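Local structure of probable benzoylformate decarboxylase (Rhodococcus jostii, 7ORX) at residues Ala221-Leu226 against Cys243-Arg248; Leu225-Leu230 against His249-Gly254. The protein belongs to the thiamine diphosphate-dependent enzyme family and binds thiamine diphosphate and a sodium ion. One frame throughout, in Å; residues are numbered along the deposited sequence.

In the fold
Contacts 1 and 2 are successive parts of one interface in the central domain, where helix 220-230 meets the chain leading into strand 252-255. Their centres lie about 7 Å apart, and they share Leu225 and Leu226. Along the chain the helix comes first, then strand 234-236, the loop with 243-248 and finally the turn with 249-254, so both contacts advance together toward the end of the helix. Phe245 CZ of contact 1 packs on Ala227 CB of contact 2 at 4.0 Å, and the Phe245 and His249 rings meet edge-to-face. Together the two contacts join strand 252-255, at one edge of the central domain's parallel six-stranded sheet, and the loop before it, to the helix.

Contact 1 of 2, residues Ala221-Leu226 against Cys243-Arg248; sequences ADAVLL and CPFPTR
Beside Phe245 and Pro246, the two residues that pack on Ala223 and Val224, Thr247 OG1 is gripped by Met390 O and Leu392 N, which ties the loop to a distant part of the chain. The contact itself is apolar. Val224 carries much of it: its CG2 branch, lying beside the backbone N and anti to the carbonyl carbon, reaches over to the Pro246 ring, 3.4 Å from Pro246 CD and 3.5 Å from Pro246 CG. The Phe245 ring approaches with its CE1 corner leading, 3.6 Å from Val224 CA and 3.7 Å from Val224 CG2. With CG anti to the backbone N (chi1 -159°), the ring swings from the loop to the helix surface. There Ala223 O lies at the ring edge, 3.8 Å from Phe245 CE1, while Ala223 CB approaches Phe245 CD1 at 4.1 Å. Pro246 CD sits above one face of the phenyl ring, offset toward its rim, and Val224 CG2 touches both rings. Leu210 of strand 206-210 packs on both Ala223 and Phe245, and Val234 also touches the phenylalanine, extending the apolar layer to the sheet. Helix 220-230 links these neighbouring parallel strands, a beta-alpha-beta crossover of the Rossmann-like central domain, with the loop resting on the helix's flank.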
loop_
_atom_site.group_PDB
_atom_site.type_symbol
_atom_site.label_atom_id
_atom_site.label_comp_id
_atom_site.label_asym_id
_atom_site.label_seq_id
_atom_site.Cartn_x
_atom_site.Cartn_y
_atom_site.Cartn_z
ATOM N N ALA C 221 -39.421 10.473 8.100
ATOM C CA ALA C 221 -40.543 11.417 8.358
ATOM C C ALA C 221 -40.343 12.785 7.677
ATOM O O ALA C 221 -41.365 13.333 7.165
ATOM C CB ALA C 221 -40.716 11.629 9.840
ATOM N N ASP C 222 -39.118 13.334 7.693
ATOM C CA ASP C 222 -38.825 14.679 7.129
ATOM C C ASP C 222 -38.771 14.595 5.597
ATOM O O ASP C 222 -39.186 15.527 4.922
ATOM C CB ASP C 222 -37.529 15.251 7.735
ATOM C CG ASP C 222 -37.643 15.512 9.237
ATOM O OD1 ASP C 222 -38.633 16.170 9.630
ATOM O OD2 ASP C 222 -36.717 15.111 10.015
ATOM N N ALA C 223 -38.251 13.509 5.052
ATOM C CA ALA C 223 -38.344 13.219 3.615
ATOM C C ALA C 223 -39.830 13.178 3.221
ATOM O O ALA C 223 -40.196 13.749 2.175
ATOM C CB ALA C 223 -37.701 11.902 3.342
ATOM N N VAL C 224 -40.665 12.522 4.032
ATOM C CA VAL C 224 -42.127 12.433 3.769
ATOM C C VAL C 224 -42.675 13.848 3.732
ATOM O O VAL C 224 -43.366 14.184 2.756
ATOM C CB VAL C 224 -42.884 11.562 4.786
ATOM C CG1 VAL C 224 -44.356 11.917 4.819
ATOM C CG2 VAL C 224 -42.693 10.077 4.511
ATOM N N LEU C 225 -42.372 14.651 4.755
ATOM C CA LEU C 225 -43.002 15.984 4.878
ATOM C C LEU C 225 -42.591 16.826 3.668
ATOM O O LEU C 225 -43.419 17.553 3.116
ATOM C CB LEU C 225 -42.587 16.589 6.209
ATOM C CG LEU C 225 -43.092 18.012 6.450
ATOM C CD1 LEU C 225 -44.607 18.118 6.289
ATOM C CD2 LEU C 225 -42.654 18.479 7.815
ATOM N N LEU C 226 -41.362 16.676 3.217
ATOM C CA LEU C 226 -40.807 17.450 2.078
ATOM C C LEU C 226 -41.511 17.051 0.781
ATOM O O LEU C 226 -41.865 17.942 0.018
ATOM C CB LEU C 226 -39.292 17.216 1.990
ATOM C CG LEU C 226 -38.596 17.934 0.834
ATOM C CD1 LEU C 226 -38.839 19.442 0.913
ATOM C CD2 LEU C 226 -37.096 17.651 0.826
ATOM N N CYS C 243 -34.257 1.212 2.863
ATOM C CA CYS C 243 -35.485 1.835 2.362
ATOM C C CYS C 243 -35.702 3.146 3.107
ATOM O O CYS C 243 -35.948 3.150 4.308
ATOM C CB CYS C 243 -36.689 0.941 2.582
ATOM S SG CYS C 243 -38.212 1.761 2.054
ATOM N N PRO C 244 -35.535 4.287 2.435
ATOM C CA PRO C 244 -35.620 5.583 3.086
ATOM C C PRO C 244 -36.989 6.259 3.103
ATOM O O PRO C 244 -37.098 7.427 3.479
ATOM C CB PRO C 244 -34.683 6.418 2.206
ATOM C CG PRO C 244 -34.923 5.852 0.836
ATOM C CD PRO C 244 -35.020 4.369 1.074
ATOM N N PHE C 245 -38.029 5.547 2.711
ATOM C CA PHE C 245 -39.350 6.197 2.528
ATOM C C PHE C 245 -40.454 5.166 2.641
ATOM O O PHE C 245 -40.251 4.027 2.241
ATOM C CB PHE C 245 -39.379 6.811 1.135
ATOM C CG PHE C 245 -40.388 7.896 0.955
ATOM C CD1 PHE C 245 -40.131 9.169 1.422
ATOM C CD2 PHE C 245 -41.548 7.658 0.252
ATOM C CE1 PHE C 245 -41.046 10.188 1.237
ATOM C CE2 PHE C 245 -42.463 8.686 0.054
ATOM C CZ PHE C 245 -42.220 9.950 0.562
ATOM N N PRO C 246 -41.650 5.532 3.138
ATOM C CA PRO C 246 -42.772 4.584 3.169
ATOM C C PRO C 246 -43.150 4.134 1.740
ATOM O O PRO C 246 -43.390 4.965 0.923
ATOM C CB PRO C 246 -43.909 5.366 3.859
ATOM C CG PRO C 246 -43.335 6.660 4.377
ATOM C CD PRO C 246 -41.990 6.847 3.686
ATOM N N THR C 247 -43.185 2.836 1.456
ATOM C CA THR C 247 -43.466 2.303 0.084
ATOM C C THR C 247 -44.937 2.427 -0.313
ATOM O O THR C 247 -45.208 2.105 -1.471
ATOM C CB THR C 247 -43.071 0.832 -0.091
ATOM O OG1 THR C 247 -43.938 -0.003 0.679
ATOM C CG2 THR C 247 -41.612 0.614 0.260
ATOM N N ARG C 248 -45.840 2.840 0.581
ATOM C CA ARG C 248 -47.277 3.003 0.190
ATOM C C ARG C 248 -47.677 4.475 0.383
ATOM O O ARG C 248 -48.844 4.810 0.446
ATOM C CB ARG C 248 -48.210 2.025 0.920
ATOM C CG ARG C 248 -47.815 0.564 0.783
ATOM C CD ARG C 248 -47.825 0.083 -0.661
ATOM N NE ARG C 248 -49.204 -0.038 -1.180
ATOM C CZ ARG C 248 -49.512 -0.039 -2.483
ATOM N NH1 ARG C 248 -48.554 0.040 -3.391
ATOM N NH2 ARG C 248 -50.766 -0.116 -2.891
#

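Contact 2 of 2, residues Leu225-Leu230 against His249-Gly254; sequences LLAEKL and HPSFRG
Ala227 CA on the helix and Ser251 CA in the type I turn from His249 to Phe252 are 6.6 Å apart, just ahead of strand 252-254. The polar link is made by His249, whose NE2 donates to Glu228 OE2 over 3.0 Å in a nearly straight bond (167°). The acceptor lies in the imidazole plane, whereas the donor stands above the carboxylate, the two planes being 44° apart. On the other ring nitrogen, His249 ND1 accepts from Ser251 N, also over 3.0 Å. Holding the ring at both nitrogens fixes its rotation, and this pairing suggests a neutral imidazole with its proton on NE2. Glu228, with its chain extended beyond CG, also lays CG at the ring edge, 3.8 Å from His249 NE2. Deeper in, Ala227 CB packs against Ser251 OG at 3.7 Å, a hydroxyl whose hydrogen bond goes to Ala232 O. Val234 of strand 234-236 touches both Ala227 and Ser251 and exchanges backbone hydrogen bonds with Ser251 and Arg253; Leu226 turns instead to Leu325 of helix 321-331, placing helix 220-230 between that helix and the turn that leads into edge strand 252-255.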
loop_
_atom_site.group_PDB
_atom_site.type_symbol
_atom_site.label_atom_id
_atom_site.label_comp_id
_atom_site.label_asym_id
_atom_site.label_seq_id
_atom_site.Cartn_x
_atom_site.Cartn_y
_atom_site.Cartn_z
ATOM N N LEU C 225 -42.372 14.651 4.755
ATOM C CA LEU C 225 -43.002 15.984 4.878
ATOM C C LEU C 225 -42.591 16.826 3.668
ATOM O O LEU C 225 -43.419 17.553 3.116
ATOM C CB LEU C 225 -42.587 16.589 6.209
ATOM C CG LEU C 225 -43.092 18.012 6.450
ATOM C CD1 LEU C 225 -44.607 18.118 6.289
ATOM C CD2 LEU C 225 -42.654 18.479 7.815
ATOM N N LEU C 226 -41.362 16.676 3.217
ATOM C CA LEU C 226 -40.807 17.450 2.078
ATOM C C LEU C 226 -41.511 17.051 0.781
ATOM O O LEU C 226 -41.865 17.942 0.018
ATOM C CB LEU C 226 -39.292 17.216 1.990
ATOM C CG LEU C 226 -38.596 17.934 0.834
ATOM C CD1 LEU C 226 -38.839 19.442 0.913
ATOM C CD2 LEU C 226 -37.096 17.651 0.826
ATOM N N ALA C 227 -41.695 15.747 0.541
ATOM C CA ALA C 227 -42.464 15.232 -0.608
ATOM C C ALA C 227 -43.899 15.761 -0.545
ATOM O O ALA C 227 -44.397 16.161 -1.614
ATOM C CB ALA C 227 -42.420 13.721 -0.640
ATOM N N GLU C 228 -44.546 15.771 0.630
ATOM C CA GLU C 228 -45.910 16.352 0.790
ATOM C C GLU C 228 -45.894 17.825 0.367
ATOM O O GLU C 228 -46.748 18.219 -0.438
ATOM C CB GLU C 228 -46.470 16.120 2.192
ATOM C CG GLU C 228 -47.160 14.748 2.312
ATOM C CD GLU C 228 -47.255 14.132 3.708
ATOM O OE1 GLU C 228 -46.751 14.802 4.698
ATOM O OE2 GLU C 228 -47.801 12.969 3.806
ATOM N N LYS C 229 -44.911 18.601 0.815
ATOM C CA LYS C 229 -44.900 20.067 0.567
ATOM C C LYS C 229 -44.700 20.354 -0.921
ATOM O O LYS C 229 -45.298 21.313 -1.416
ATOM C CB LYS C 229 -43.789 20.759 1.370
ATOM C CG LYS C 229 -43.987 20.651 2.868
ATOM C CD LYS C 229 -43.882 21.966 3.585
ATOM C CE LYS C 229 -44.311 21.885 5.031
ATOM N NZ LYS C 229 -43.441 22.759 5.850
ATOM N N LEU C 230 -43.854 19.581 -1.599
ATOM C CA LEU C 230 -43.545 19.786 -3.038
ATOM C C LEU C 230 -44.488 18.984 -3.933
ATOM O O LEU C 230 -44.307 19.072 -5.148
ATOM C CB LEU C 230 -42.104 19.356 -3.300
ATOM C CG LEU C 230 -41.037 20.254 -2.691
ATOM C CD1 LEU C 230 -39.674 19.643 -2.968
ATOM C CD2 LEU C 230 -41.129 21.672 -3.245
ATOM N N HIS C 249 -46.728 5.350 0.487
ATOM C CA HIS C 249 -47.026 6.794 0.427
ATOM C C HIS C 249 -47.417 7.183 -0.993
ATOM O O HIS C 249 -46.858 6.678 -1.957
ATOM C CB HIS C 249 -45.821 7.589 0.911
ATOM C CG HIS C 249 -46.146 9.019 1.104
ATOM N ND1 HIS C 249 -46.026 9.901 0.087
ATOM C CD2 HIS C 249 -46.594 9.711 2.175
ATOM C CE1 HIS C 249 -46.388 11.106 0.511
ATOM N NE2 HIS C 249 -46.722 11.019 1.811
ATOM N N PRO C 250 -48.367 8.120 -1.177
ATOM C CA PRO C 250 -48.662 8.677 -2.501
ATOM C C PRO C 250 -47.458 8.961 -3.406
ATOM O O PRO C 250 -47.488 8.567 -4.549
ATOM C CB PRO C 250 -49.413 9.958 -2.128
ATOM C CG PRO C 250 -50.257 9.459 -0.972
ATOM C CD PRO C 250 -49.276 8.645 -0.145
ATOM N N SER C 251 -46.426 9.615 -2.872
ATOM C CA SER C 251 -45.222 10.049 -3.627
ATOM C C SER C 251 -44.372 8.855 -4.074
ATOM O O SER C 251 -43.631 9.006 -5.031
ATOM C CB SER C 251 -44.420 11.017 -2.838
ATOM O OG SER C 251 -45.075 12.292 -2.753
ATOM N N PHE C 252 -44.487 7.680 -3.467
ATOM C CA PHE C 252 -43.576 6.539 -3.767
ATOM C C PHE C 252 -43.782 6.063 -5.195
ATOM O O PHE C 252 -44.959 5.873 -5.560
ATOM C CB PHE C 252 -43.777 5.355 -2.823
ATOM C CG PHE C 252 -42.672 4.348 -2.942
ATOM C CD1 PHE C 252 -41.375 4.672 -2.603
ATOM C CD2 PHE C 252 -42.934 3.086 -3.442
ATOM C CE1 PHE C 252 -40.358 3.753 -2.741
ATOM C CE2 PHE C 252 -41.920 2.152 -3.576
ATOM C CZ PHE C 252 -40.631 2.497 -3.221
ATOM N N ARG C 253 -42.682 5.906 -5.956
ATOM C CA ARG C 253 -42.687 5.441 -7.376
ATOM C C ARG C 253 -41.809 4.209 -7.597
ATOM O O ARG C 253 -41.819 3.717 -8.692
ATOM C CB ARG C 253 -42.171 6.536 -8.305
ATOM C CG ARG C 253 -43.052 7.772 -8.377
ATOM C CD ARG C 253 -44.330 7.498 -9.131
ATOM N NE ARG C 253 -45.244 8.624 -9.050
ATOM C CZ ARG C 253 -46.125 8.817 -8.071
ATOM N NH1 ARG C 253 -46.246 7.952 -7.064
ATOM N NH2 ARG C 253 -46.890 9.896 -8.126
ATOM N N GLY C 254 -41.037 3.776 -6.616
ATOM C CA GLY C 254 -40.177 2.589 -6.694
ATOM C C GLY C 254 -38.696 2.919 -6.734
ATOM O O GLY C 254 -38.285 3.982 -6.257
#